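Local coordinates for lipoprotein (Mycoplasma mycoides subsp. capri, PDB 7ADK) that probably acts as a membrane-attached mycoplasma peptidase of the DUF31 family, which belongs to the PA clan of chymotrypsin-like proteases, at residues F159-G164 / D181-R186; P266-S271 / L664-E669; I428-D433 / K836-Q841; R790-D795 / L805-L810. All coordinates share one frame; numbering follows the deposited sequence.

Contact 1 (F159-G164 / D181-R186); sequences FAYFGG and DYDNER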
loop_
_atom_site.group_PDB
_atom_site.type_symbol
_atom_site.label_atom_id
_atom_site.label_comp_id
_atom_site.label_asym_id
_atom_site.label_seq_id
_atom_site.Cartn_x
_atom_site.Cartn_y
_atom_site.Cartn_z
ATOM N N PHE B 159 21.958 -7.879 -21.992
ATOM C CA PHE B 159 23.423 -7.941 -22.084
ATOM C C PHE B 159 24.089 -6.753 -22.804
ATOM O O PHE B 159 25.296 -6.774 -23.021
ATOM C CB PHE B 159 23.846 -9.289 -22.682
ATOM C CG PHE B 159 23.282 -10.524 -22.005
ATOM C CD1 PHE B 159 23.555 -10.781 -20.649
ATOM C CD2 PHE B 159 22.528 -11.448 -22.747
ATOM C CE1 PHE B 159 23.089 -11.957 -20.044
ATOM C CE2 PHE B 159 22.055 -12.620 -22.139
ATOM C CZ PHE B 159 22.334 -12.874 -20.788
ATOM N N ALA B 160 23.347 -5.710 -23.169
ATOM C CA ALA B 160 23.817 -4.559 -23.945
ATOM C C ALA B 160 24.956 -3.778 -23.249
ATOM O O ALA B 160 25.937 -3.421 -23.899
ATOM C CB ALA B 160 22.614 -3.668 -24.244
ATOM N N TYR B 161 24.899 -3.625 -21.929
ATOM C CA TYR B 161 25.979 -3.082 -21.107
ATOM C C TYR B 161 27.288 -3.895 -21.186
ATOM O O TYR B 161 28.381 -3.349 -21.046
ATOM C CB TYR B 161 25.455 -3.013 -19.671
ATOM C CG TYR B 161 26.470 -2.530 -18.665
ATOM C CD1 TYR B 161 26.658 -1.155 -18.451
ATOM C CD2 TYR B 161 27.253 -3.463 -17.973
ATOM C CE1 TYR B 161 27.623 -0.713 -17.538
ATOM C CE2 TYR B 161 28.232 -3.025 -17.074
ATOM C CZ TYR B 161 28.410 -1.649 -16.850
ATOM O OH TYR B 161 29.347 -1.220 -15.978
ATOM N N PHE B 162 27.192 -5.200 -21.451
ATOM C CA PHE B 162 28.315 -6.113 -21.656
ATOM C C PHE B 162 28.698 -6.313 -23.127
ATOM O O PHE B 162 29.663 -7.015 -23.420
ATOM C CB PHE B 162 28.009 -7.459 -21.020
ATOM C CG PHE B 162 27.615 -7.389 -19.573
ATOM C CD1 PHE B 162 28.601 -7.262 -18.588
ATOM C CD2 PHE B 162 26.261 -7.402 -19.219
ATOM C CE1 PHE B 162 28.230 -7.162 -17.248
ATOM C CE2 PHE B 162 25.892 -7.279 -17.881
ATOM C CZ PHE B 162 26.877 -7.176 -16.898
ATOM N N GLY B 163 27.966 -5.725 -24.074
ATOM C CA GLY B 163 28.190 -5.924 -25.509
ATOM C C GLY B 163 27.593 -7.207 -26.104
ATOM O O GLY B 163 28.055 -7.663 -27.148
ATOM N N GLY B 164 26.579 -7.789 -25.463
ATOM C CA GLY B 164 25.881 -9.012 -25.885
ATOM C C GLY B 164 26.254 -10.240 -25.052
ATOM O O GLY B 164 27.108 -10.172 -24.173
ATOM N N ASP B 181 37.683 -2.849 -13.746
ATOM C CA ASP B 181 38.238 -2.071 -14.857
ATOM C C ASP B 181 37.276 -1.938 -16.056
ATOM O O ASP B 181 37.338 -0.944 -16.782
ATOM C CB ASP B 181 39.560 -2.700 -15.313
ATOM C CG ASP B 181 40.730 -2.628 -14.328
ATOM O OD1 ASP B 181 41.734 -3.334 -14.579
ATOM O OD2 ASP B 181 40.708 -1.837 -13.362
ATOM N N TYR B 182 36.352 -2.885 -16.248
ATOM C CA TYR B 182 35.293 -2.792 -17.255
ATOM C C TYR B 182 34.178 -1.801 -16.860
ATOM O O TYR B 182 33.790 -0.940 -17.653
ATOM C CB TYR B 182 34.740 -4.195 -17.504
ATOM C CG TYR B 182 33.701 -4.246 -18.600
ATOM C CD1 TYR B 182 34.113 -4.327 -19.939
ATOM C CD2 TYR B 182 32.333 -4.120 -18.290
ATOM C CE1 TYR B 182 33.161 -4.269 -20.968
ATOM C CE2 TYR B 182 31.379 -4.049 -19.319
ATOM C CZ TYR B 182 31.799 -4.110 -20.661
ATOM O OH TYR B 182 30.909 -3.954 -21.667
ATOM N N ASP B 183 33.679 -1.903 -15.629
ATOM C CA ASP B 183 32.632 -1.042 -15.077
ATOM C C ASP B 183 33.113 0.383 -14.789
ATOM O O ASP B 183 32.369 1.334 -14.995
ATOM C CB ASP B 183 32.075 -1.653 -13.786
ATOM C CG ASP B 183 31.367 -2.994 -13.953
ATOM O OD1 ASP B 183 30.750 -3.213 -15.015
ATOM O OD2 ASP B 183 31.382 -3.804 -13.001
ATOM N N ASN B 184 34.352 0.570 -14.347
ATOM C CA ASN B 184 34.894 1.887 -14.048
ATOM C C ASN B 184 35.131 2.717 -15.332
ATOM O O ASN B 184 34.839 3.907 -15.341
ATOM C CB ASN B 184 36.146 1.699 -13.187
ATOM C CG ASN B 184 36.773 3.005 -12.768
ATOM O OD1 ASN B 184 36.337 3.661 -11.848
ATOM N ND2 ASN B 184 37.810 3.417 -13.435
ATOM N N GLU B 185 35.537 2.116 -16.461
ATOM C CA GLU B 185 35.644 2.860 -17.724
ATOM C C GLU B 185 34.278 3.238 -18.336
ATOM O O GLU B 185 34.232 3.978 -19.315
ATOM C CB GLU B 185 36.593 2.169 -18.722
ATOM C CG GLU B 185 36.009 0.995 -19.505
ATOM C CD GLU B 185 36.786 0.588 -20.768
ATOM O OE1 GLU B 185 37.814 1.197 -21.106
ATOM O OE2 GLU B 185 36.338 -0.333 -21.472
ATOM N N ARG B 186 33.169 2.753 -17.770
ATOM C CA ARG B 186 31.777 3.084 -18.109
ATOM C C ARG B 186 31.171 4.048 -17.101
ATOM O O ARG B 186 30.544 5.026 -17.485
ATOM C CB ARG B 186 30.967 1.787 -18.214
ATOM C CG ARG B 186 31.428 1.005 -19.405
ATOM C CD ARG B 186 30.902 -0.390 -19.591
ATOM N NE ARG B 186 31.304 -0.931 -20.897
ATOM C CZ ARG B 186 32.533 -1.063 -21.365
ATOM N NH1 ARG B 186 33.587 -0.977 -20.613
ATOM N NH2 ARG B 186 32.726 -1.272 -22.626
#
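Y161 and Y182 each spend a phenol hydroxyl on the opposite segment, and these two bonds carry the contact. Y182 OH donates to Y161 O at 2.7 Å, lying in the carbonyl plane and on a lone pair. Y161 OH donates to D183 OD1 at 2.6 Å, meeting that oxygen from above the plane of the carboxylate. In both tyrosines CG stands anti to the backbone N (chi1 177° in Y161, -176° in Y182), which sends the rings past each other in opposite directions, with Y161 CE2 4.0 Å from Y182 CE2. The setting is a 3-10 turn at 160-162 that leads through G164, the N-cap of helix 165-173, into a pair of consecutive helices; the contact ties this lead-in to the second of them, helix 176-192. The other oxygen of D183, OD2, bonds Y171 OH of helix 165-173, so two phenols fix the rotation of the carboxylate. R186 works on two rings. Its CD makes an off-centre CH-pi contact with Y161, 4.3 Å from the ring centroid, while NH1 lies 3.3 Å above one face of the Y182 ring. The same NH1 donates to Y182 O and forms a salt bridge with E185 OE2 (3.0 Å), bonds that steady the guanidinium group at 80° to the Y161 ring. F162, buried, takes Y161 CD2 over the centre of its ring and meets Y168 and Y171 edge-to-face.

Contact 2 (P266-S271 / L664-E669); sequences PSVVDS and LWINSE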
loop_
_atom_site.group_PDB
_atom_site.type_symbol
_atom_site.label_atom_id
_atom_site.label_comp_id
_atom_site.label_asym_id
_atom_site.label_seq_id
_atom_site.Cartn_x
_atom_site.Cartn_y
_atom_site.Cartn_z
ATOM N N PRO B 266 15.453 -1.183 -5.142
ATOM C CA PRO B 266 15.176 -1.164 -3.705
ATOM C C PRO B 266 14.181 -2.267 -3.295
ATOM O O PRO B 266 13.232 -2.538 -4.019
ATOM C CB PRO B 266 14.593 0.223 -3.423
ATOM C CG PRO B 266 15.110 1.082 -4.563
ATOM C CD PRO B 266 15.143 0.111 -5.727
ATOM N N SER B 267 14.342 -2.871 -2.120
ATOM C CA SER B 267 13.635 -4.108 -1.717
ATOM C C SER B 267 12.092 -4.171 -1.826
ATOM O O SER B 267 11.383 -3.169 -1.908
ATOM C CB SER B 267 14.059 -4.414 -0.279
ATOM O OG SER B 267 13.336 -5.459 0.311
ATOM N N VAL B 268 11.543 -5.389 -1.713
ATOM C CA VAL B 268 10.179 -5.671 -1.215
ATOM C C VAL B 268 9.926 -5.081 0.189
ATOM O O VAL B 268 10.837 -4.520 0.789
ATOM C CB VAL B 268 9.834 -7.162 -1.450
ATOM C CG1 VAL B 268 10.532 -8.114 -0.501
ATOM C CG2 VAL B 268 8.342 -7.482 -1.419
ATOM N N VAL B 269 8.683 -5.114 0.692
ATOM C CA VAL B 269 8.229 -4.158 1.720
ATOM C C VAL B 269 7.310 -4.640 2.856
ATOM O O VAL B 269 7.285 -4.012 3.905
ATOM C CB VAL B 269 7.543 -3.003 1.000
ATOM C CG1 VAL B 269 6.217 -3.436 0.397
ATOM C CG2 VAL B 269 7.249 -1.847 1.936
ATOM N N ASP B 270 6.499 -5.681 2.688
ATOM C CA ASP B 270 5.534 -6.110 3.725
ATOM C C ASP B 270 5.602 -7.629 3.944
ATOM O O ASP B 270 4.795 -8.172 4.679
ATOM C CB ASP B 270 4.084 -5.674 3.404
ATOM C CG ASP B 270 3.726 -4.176 3.295
ATOM O OD1 ASP B 270 4.127 -3.370 4.161
ATOM O OD2 ASP B 270 2.955 -3.819 2.370
ATOM N N SER B 271 6.532 -8.318 3.282
ATOM C CA SER B 271 6.588 -9.776 3.151
ATOM C C SER B 271 7.826 -10.349 3.840
ATOM O O SER B 271 8.848 -9.682 3.896
ATOM C CB SER B 271 6.571 -10.149 1.670
ATOM O OG SER B 271 6.419 -11.539 1.542
ATOM N N LEU B 664 7.281 -2.397 6.732
ATOM C CA LEU B 664 8.275 -3.380 7.205
ATOM C C LEU B 664 9.283 -3.738 6.098
ATOM O O LEU B 664 9.274 -4.842 5.560
ATOM C CB LEU B 664 7.537 -4.612 7.760
ATOM C CG LEU B 664 8.450 -5.715 8.347
ATOM C CD1 LEU B 664 8.796 -5.468 9.802
ATOM C CD2 LEU B 664 7.754 -7.059 8.264
ATOM N N TRP B 665 10.143 -2.789 5.725
ATOM C CA TRP B 665 11.111 -2.948 4.628
ATOM C C TRP B 665 12.155 -4.050 4.904
ATOM O O TRP B 665 12.464 -4.398 6.036
ATOM C CB TRP B 665 11.755 -1.599 4.279
ATOM C CG TRP B 665 12.002 -1.305 2.826
ATOM C CD1 TRP B 665 13.119 -1.598 2.128
ATOM C CD2 TRP B 665 11.129 -0.628 1.869
ATOM N NE1 TRP B 665 12.983 -1.176 0.830
ATOM C CE2 TRP B 665 11.764 -0.609 0.602
ATOM C CE3 TRP B 665 9.875 0.002 1.946
ATOM C CZ2 TRP B 665 11.163 -0.093 -0.542
ATOM C CZ3 TRP B 665 9.261 0.545 0.806
ATOM C CH2 TRP B 665 9.888 0.472 -0.441
ATOM N N ILE B 666 12.648 -4.643 3.832
ATOM C CA ILE B 666 13.401 -5.899 3.762
ATOM C C ILE B 666 14.589 -5.721 2.813
ATOM O O ILE B 666 14.976 -4.609 2.494
ATOM C CB ILE B 666 12.403 -7.094 3.554
ATOM C CG1 ILE B 666 12.984 -8.510 3.319
ATOM C CG2 ILE B 666 11.244 -6.834 2.592
ATOM C CD1 ILE B 666 11.956 -9.649 3.356
ATOM N N ASN B 667 15.198 -6.812 2.393
ATOM C CA ASN B 667 16.335 -6.952 1.503
ATOM C C ASN B 667 16.028 -8.164 0.623
ATOM O O ASN B 667 16.306 -9.300 1.021
ATOM C CB ASN B 667 17.526 -7.181 2.427
ATOM C CG ASN B 667 18.829 -7.382 1.706
ATOM O OD1 ASN B 667 19.114 -6.746 0.707
ATOM N ND2 ASN B 667 19.706 -8.208 2.229
ATOM N N SER B 668 15.233 -7.974 -0.426
ATOM C CA SER B 668 14.731 -9.049 -1.294
ATOM C C SER B 668 14.157 -8.550 -2.611
ATOM O O SER B 668 13.775 -7.391 -2.745
ATOM C CB SER B 668 13.641 -9.850 -0.589
ATOM O OG SER B 668 14.243 -10.793 0.245
ATOM N N GLU B 669 14.040 -9.487 -3.550
ATOM C CA GLU B 669 13.398 -9.327 -4.850
ATOM C C GLU B 669 12.002 -8.692 -4.733
ATOM O O GLU B 669 11.135 -9.195 -4.024
ATOM C CB GLU B 669 13.218 -10.691 -5.541
ATOM C CG GLU B 669 14.436 -11.597 -5.637
ATOM C CD GLU B 669 14.157 -12.923 -6.373
ATOM O OE1 GLU B 669 13.114 -13.103 -7.023
ATOM O OE2 GLU B 669 15.017 -13.815 -6.314
#
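One face of the W665 indole receives both V268 O and V269 CB, each 3.8 Å above the ring plane and offset toward the rim; S267 O comes in obliquely, 3.4 Å from W665 CZ2. V269 CB makes a CH-pi contact, 24° off the normal of the six-membered ring. The methyl CG2 of V269, anti to its own backbone N, overhangs the rim of that ring at CE3 and CZ3, whereas S267 CB sits at the pyrrole half, 3.6 Å from W665 NE1. Further along, V268 and I666 lie side by side and point the same way, V268 CG1 being 3.4 Å from I666 CG2, and V268 CG1 also touches S668 CB at 3.6 Å. A backbone bond joins the segments where V268 N donates to S668 O at 3.2 Å with an angle of 162° at the hydrogen. S668 OG turns back on its own segment and donates to N667 O. Outside partners hold other polar groups: Y673 OH bonds D270 OD2, and Y645 OH bonds S267 O. The touching parts run 112° apart and neither forms a helix or strand, which marks an irregular, buried loop-to-loop crossing that joins the chain ahead of strand 289-293 to the run between helices 651-655 and 688-691.

Contact 3 (I428-D433 / K836-Q841); sequences IMDYLD and KSALFQ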
loop_
_atom_site.group_PDB
_atom_site.type_symbol
_atom_site.label_atom_id
_atom_site.label_comp_id
_atom_site.label_asym_id
_atom_site.label_seq_id
_atom_site.Cartn_x
_atom_site.Cartn_y
_atom_site.Cartn_z
ATOM N N ILE B 428 16.985 -4.733 19.774
ATOM C CA ILE B 428 17.356 -5.163 21.114
ATOM C C ILE B 428 18.722 -5.863 21.022
ATOM O O ILE B 428 18.886 -6.804 20.244
ATOM C CB ILE B 428 16.205 -6.016 21.690
ATOM C CG1 ILE B 428 16.206 -6.033 23.219
ATOM C CG2 ILE B 428 16.114 -7.442 21.124
ATOM C CD1 ILE B 428 14.823 -6.447 23.744
ATOM N N MET B 429 19.718 -5.407 21.784
ATOM C CA MET B 429 21.031 -6.043 21.801
ATOM C C MET B 429 21.380 -6.663 23.147
ATOM O O MET B 429 21.982 -7.729 23.182
ATOM C CB MET B 429 22.105 -5.096 21.274
ATOM C CG MET B 429 22.567 -3.993 22.226
ATOM S SD MET B 429 24.211 -3.347 21.845
ATOM C CE MET B 429 23.809 -2.365 20.408
ATOM N N ASP B 430 20.983 -6.061 24.264
ATOM C CA ASP B 430 21.462 -6.460 25.585
ATOM C C ASP B 430 20.460 -6.118 26.700
ATOM O O ASP B 430 19.539 -5.323 26.512
ATOM C CB ASP B 430 22.840 -5.813 25.804
ATOM C CG ASP B 430 23.646 -6.376 26.964
ATOM O OD1 ASP B 430 23.367 -7.499 27.402
ATOM O OD2 ASP B 430 24.574 -5.691 27.445
ATOM N N TYR B 431 20.653 -6.709 27.876
ATOM C CA TYR B 431 20.010 -6.306 29.123
ATOM C C TYR B 431 20.945 -6.477 30.324
ATOM O O TYR B 431 21.707 -7.434 30.405
ATOM C CB TYR B 431 18.680 -7.034 29.331
ATOM C CG TYR B 431 18.695 -8.550 29.326
ATOM C CD1 TYR B 431 19.082 -9.276 30.466
ATOM C CD2 TYR B 431 18.238 -9.233 28.189
ATOM C CE1 TYR B 431 18.988 -10.676 30.474
ATOM C CE2 TYR B 431 18.153 -10.631 28.182
ATOM C CZ TYR B 431 18.518 -11.353 29.330
ATOM O OH TYR B 431 18.449 -12.702 29.309
ATOM N N LEU B 432 20.850 -5.560 31.280
ATOM C CA LEU B 432 21.581 -5.623 32.540
ATOM C C LEU B 432 21.017 -6.778 33.366
ATOM O O LEU B 432 19.803 -6.915 33.466
ATOM C CB LEU B 432 21.440 -4.261 33.230
ATOM C CG LEU B 432 22.125 -4.113 34.588
ATOM C CD1 LEU B 432 23.639 -4.185 34.497
ATOM C CD2 LEU B 432 21.761 -2.766 35.176
ATOM N N ASP B 433 21.864 -7.634 33.924
ATOM C CA ASP B 433 21.435 -8.888 34.542
ATOM C C ASP B 433 21.681 -8.901 36.061
ATOM O O ASP B 433 22.761 -9.261 36.528
ATOM C CB ASP B 433 22.078 -10.054 33.775
ATOM C CG ASP B 433 21.508 -11.416 34.171
ATOM O OD1 ASP B 433 20.727 -11.489 35.133
ATOM O OD2 ASP B 433 21.802 -12.414 33.485
ATOM N N LYS B 836 26.721 -8.143 35.826
ATOM C CA LYS B 836 26.628 -8.980 34.611
ATOM C C LYS B 836 25.665 -8.391 33.564
ATOM O O LYS B 836 24.862 -7.515 33.869
ATOM C CB LYS B 836 26.208 -10.407 34.998
ATOM C CG LYS B 836 27.246 -11.127 35.871
ATOM C CD LYS B 836 26.774 -12.528 36.285
ATOM C CE LYS B 836 27.820 -13.323 37.082
ATOM N NZ LYS B 836 28.047 -12.771 38.427
ATOM N N SER B 837 25.722 -8.882 32.327
ATOM C CA SER B 837 24.875 -8.464 31.198
ATOM C C SER B 837 24.572 -9.652 30.285
ATOM O O SER B 837 25.331 -10.616 30.301
ATOM C CB SER B 837 25.589 -7.392 30.379
ATOM O OG SER B 837 24.729 -6.336 30.071
ATOM N N ALA B 838 23.545 -9.616 29.441
ATOM C CA ALA B 838 23.263 -10.714 28.515
ATOM C C ALA B 838 24.382 -10.956 27.471
ATOM O O ALA B 838 24.668 -12.106 27.145
ATOM C CB ALA B 838 21.911 -10.468 27.855
ATOM N N LEU B 839 25.048 -9.907 26.975
ATOM C CA LEU B 839 26.275 -10.014 26.167
ATOM C C LEU B 839 27.552 -10.281 26.981
ATOM O O LEU B 839 28.527 -10.792 26.442
ATOM C CB LEU B 839 26.482 -8.725 25.351
ATOM C CG LEU B 839 25.525 -8.510 24.179
ATOM C CD1 LEU B 839 25.844 -7.184 23.514
ATOM C CD2 LEU B 839 25.649 -9.585 23.122
ATOM N N PHE B 840 27.569 -9.930 28.261
ATOM C CA PHE B 840 28.749 -9.882 29.123
ATOM C C PHE B 840 28.499 -10.675 30.410
ATOM O O PHE B 840 28.457 -10.131 31.508
ATOM C CB PHE B 840 29.169 -8.417 29.342
ATOM C CG PHE B 840 29.546 -7.680 28.068
ATOM C CD1 PHE B 840 30.805 -7.897 27.488
ATOM C CD2 PHE B 840 28.644 -6.808 27.433
ATOM C CE1 PHE B 840 31.145 -7.275 26.277
ATOM C CE2 PHE B 840 28.992 -6.183 26.226
ATOM C CZ PHE B 840 30.239 -6.418 25.642
ATOM N N GLN B 841 28.251 -11.977 30.285
ATOM C CA GLN B 841 27.773 -12.821 31.394
ATOM C C GLN B 841 28.837 -13.116 32.461
ATOM O O GLN B 841 28.506 -13.475 33.585
ATOM C CB GLN B 841 27.176 -14.119 30.847
ATOM C CG GLN B 841 25.936 -13.864 29.996
ATOM C CD GLN B 841 25.443 -15.105 29.279
ATOM O OE1 GLN B 841 25.394 -16.203 29.812
ATOM N NE2 GLN B 841 25.044 -14.983 28.042
#
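Segment 428-433, on strand 421-433, pairs antiparallel with the short, weakly bonded strand at 836-837, L432 and S837 forming a non-hydrogen-bonded pair, and the backbones are joined where A838 N donates to Y431 O and D433 N donates to K836 O, both at 3.0 Å. D430 is the central side chain. With CG anti to the backbone N (chi1 -166°), its carboxylate extends across to the turn that follows K836 and S837. OD1 accepts from L839 N at 3.0 Å, the donor standing well above the carboxylate plane, while OD2 takes S837 OG at 2.7 Å on its syn side, 30° out of the plane. OD2 also bonds Y824 OH of helix 824-831, so the buried carboxylate is gripped at both oxygens and its rotation is fixed. M429 and D430 both face Y444 on the neighbouring strand 442-447, a classic beta bulge in an antiparallel sheet consistent with a PA-clan beta-barrel. Strand 836-837, which follows helix 824-831 near the C-terminal end of the chain, joins this sheet alongside strand 421-433. Y431 has CG in the crowded position between backbone N and carbonyl carbon (chi1 56°), and its ring lies flat against A838: CB sits 3.6 Å from the ring centroid, almost on the normal, a centred CH-pi contact. L839 rests its CG 3.8 Å from M429 O, and its CD1 lies 4.0 Å from D430 CB. The F840 ring, which also meets that of Y812, brings its edge toward D430 OD2, the nearest pair being F840 CD2 and D430 OD2 at 4.2 Å.

Contact 4 (R790-D795 / L805-L810); sequences RSDGYD and LGQYDL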
loop_
_atom_site.group_PDB
_atom_site.type_symbol
_atom_site.label_atom_id
_atom_site.label_comp_id
_atom_site.label_asym_id
_atom_site.label_seq_id
_atom_site.Cartn_x
_atom_site.Cartn_y
_atom_site.Cartn_z
ATOM N N ARG B 790 33.061 -3.575 13.790
ATOM C CA ARG B 790 34.410 -4.097 13.943
ATOM C C ARG B 790 35.194 -3.850 12.668
ATOM O O ARG B 790 34.671 -4.007 11.572
ATOM C CB ARG B 790 34.317 -5.576 14.307
ATOM C CG ARG B 790 35.651 -6.161 14.730
ATOM C CD ARG B 790 35.509 -7.606 15.146
ATOM N NE ARG B 790 36.804 -8.237 15.391
ATOM C CZ ARG B 790 37.478 -8.264 16.516
ATOM N NH1 ARG B 790 37.080 -7.679 17.597
ATOM N NH2 ARG B 790 38.588 -8.914 16.589
ATOM N N SER B 791 36.451 -3.484 12.820
ATOM C CA SER B 791 37.424 -3.351 11.750
ATOM C C SER B 791 38.736 -3.978 12.192
ATOM O O SER B 791 39.275 -3.665 13.246
ATOM C CB SER B 791 37.608 -1.890 11.355
ATOM O OG SER B 791 38.646 -1.716 10.439
ATOM N N ASP B 792 39.279 -4.824 11.336
ATOM C CA ASP B 792 40.629 -5.375 11.409
ATOM C C ASP B 792 41.720 -4.342 11.078
ATOM O O ASP B 792 42.913 -4.596 11.237
ATOM C CB ASP B 792 40.646 -6.513 10.399
ATOM C CG ASP B 792 41.842 -7.449 10.457
ATOM O OD1 ASP B 792 42.159 -8.049 9.404
ATOM O OD2 ASP B 792 42.398 -7.644 11.554
ATOM N N GLY B 793 41.303 -3.169 10.602
ATOM C CA GLY B 793 42.139 -2.173 9.974
ATOM C C GLY B 793 42.524 -2.583 8.564
ATOM O O GLY B 793 42.249 -3.686 8.110
ATOM N N TYR B 794 43.170 -1.665 7.863
ATOM C CA TYR B 794 43.736 -1.862 6.539
ATOM C C TYR B 794 44.915 -0.914 6.379
ATOM O O TYR B 794 44.861 0.219 6.876
ATOM C CB TYR B 794 42.687 -1.623 5.452
ATOM C CG TYR B 794 43.108 -2.169 4.108
ATOM C CD1 TYR B 794 42.837 -3.507 3.790
ATOM C CD2 TYR B 794 43.776 -1.346 3.176
ATOM C CE1 TYR B 794 43.202 -4.023 2.537
ATOM C CE2 TYR B 794 44.181 -1.870 1.938
ATOM C CZ TYR B 794 43.886 -3.209 1.611
ATOM O OH TYR B 794 44.281 -3.740 0.432
ATOM N N ASP B 795 45.968 -1.350 5.699
ATOM C CA ASP B 795 47.179 -0.568 5.480
ATOM C C ASP B 795 47.323 -0.231 3.993
ATOM O O ASP B 795 47.292 -1.122 3.145
ATOM C CB ASP B 795 48.370 -1.359 6.036
ATOM C CG ASP B 795 49.696 -0.598 6.036
ATOM O OD1 ASP B 795 49.865 0.374 5.273
ATOM O OD2 ASP B 795 50.586 -0.980 6.819
ATOM N N LEU B 805 43.160 2.715 7.668
ATOM C CA LEU B 805 41.724 2.541 7.963
ATOM C C LEU B 805 41.449 2.475 9.477
ATOM O O LEU B 805 40.377 2.863 9.926
ATOM C CB LEU B 805 41.168 1.316 7.206
ATOM C CG LEU B 805 39.793 0.781 7.674
ATOM C CD1 LEU B 805 38.658 1.770 7.467
ATOM C CD2 LEU B 805 39.428 -0.476 6.915
ATOM N N GLY B 806 42.408 2.028 10.281
ATOM C CA GLY B 806 42.272 1.898 11.727
ATOM C C GLY B 806 41.586 0.607 12.157
ATOM O O GLY B 806 40.519 0.248 11.663
ATOM N N GLN B 807 42.179 -0.076 13.132
ATOM C CA GLN B 807 41.646 -1.305 13.714
ATOM C C GLN B 807 40.917 -1.001 15.025
ATOM O O GLN B 807 41.492 -0.449 15.962
ATOM C CB GLN B 807 42.807 -2.278 13.919
ATOM C CG GLN B 807 42.365 -3.608 14.530
ATOM C CD GLN B 807 43.544 -4.354 15.097
ATOM O OE1 GLN B 807 43.854 -4.222 16.266
ATOM N NE2 GLN B 807 44.261 -5.114 14.310
ATOM N N TYR B 808 39.649 -1.383 15.101
ATOM C CA TYR B 808 38.769 -1.030 16.199
ATOM C C TYR B 808 37.619 -2.025 16.356
ATOM O O TYR B 808 37.183 -2.655 15.401
ATOM C CB TYR B 808 38.253 0.410 16.001
ATOM C CG TYR B 808 37.272 0.644 14.870
ATOM C CD1 TYR B 808 37.712 1.103 13.619
ATOM C CD2 TYR B 808 35.900 0.451 15.093
ATOM C CE1 TYR B 808 36.790 1.331 12.587
ATOM C CE2 TYR B 808 34.980 0.664 14.062
ATOM C CZ TYR B 808 35.421 1.089 12.802
ATOM O OH TYR B 808 34.541 1.231 11.780
ATOM N N ASP B 809 37.075 -2.115 17.560
ATOM C CA ASP B 809 35.782 -2.730 17.826
ATOM C C ASP B 809 35.009 -1.823 18.782
ATOM O O ASP B 809 35.466 -1.567 19.894
ATOM C CB ASP B 809 36.011 -4.145 18.356
ATOM C CG ASP B 809 34.729 -4.955 18.533
ATOM O OD1 ASP B 809 33.680 -4.365 18.868
ATOM O OD2 ASP B 809 34.805 -6.189 18.353
ATOM N N LEU B 810 33.877 -1.281 18.344
ATOM C CA LEU B 810 33.084 -0.334 19.132
ATOM C C LEU B 810 31.989 -0.987 19.996
ATOM O O LEU B 810 31.280 -0.288 20.710
ATOM C CB LEU B 810 32.700 0.923 18.318
ATOM C CG LEU B 810 32.121 0.765 16.913
ATOM C CD1 LEU B 810 30.764 0.106 16.983
ATOM C CD2 LEU B 810 32.010 2.113 16.233
#
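The contact is a short antiparallel strand pair at the margin of a mixed sheet: strands 790-792 and 807-809 approach to 4.7 Å between axes, their directions 155° apart. S791 and Y808 form the hydrogen-bonded pair, S791 N donating to Y808 O at 2.8 Å and Y808 N returning a bond to S791 O at 3.0 Å. The serine side chain is used twice. S791 OG, anti to the backbone N, donates to G806 O at 3.0 Å and accepts from G793 N, the second bond making an ST turn. Its CB lies over one face of the Y808 ring, 3.9 Å from the centroid and toward the rim; the phenol OH reaches L745 N of strand 737-747. Beside R790, D809 supplies a salt bridge: R790 NH1 to D809 OD2 is 2.8 Å, the oxygen lying in the guanidinium plane and using its anti lone pair, with the two flat groups 75° apart. The carboxylate is further fixed because D809 OD1 accepts from I811 N and Y812 N. R790 also makes a cation-pi contact with F855, and its NH1 bonds F853 O. Beyond the turn, L805 N donates to Y794 O at 3.1 Å, with Y794 CB and L805 CB 3.7 Å apart. Consecutive antiparallel strands linked in this way by a loop of about 14 residues amount to a beta-hairpin with a long connection.

How the contacts relate
Contacts 2, 3 and 4 are buried, whereas contact 1 is only partly so; its centre lies about 30 Å from the centre of the chain, against about 16 Å for contact 2. Contacts 3 and 4 are the nearest pair, with nearest atoms about 8 Å apart; contact 4 is nested inside the loop that contact 3 closes, and Y812 and Y824 border both. Each uses strand pairing reinforced by an aspartate, but on different sheets. Contact 2 is chiefly apolar and aromatic and lacks regular strands; contact 1 relies on tyrosine hydroxyls and a helix. Contacts 2 and 3 join segments remote in sequence and alternate along the chain, while contacts 1 and 4 are local.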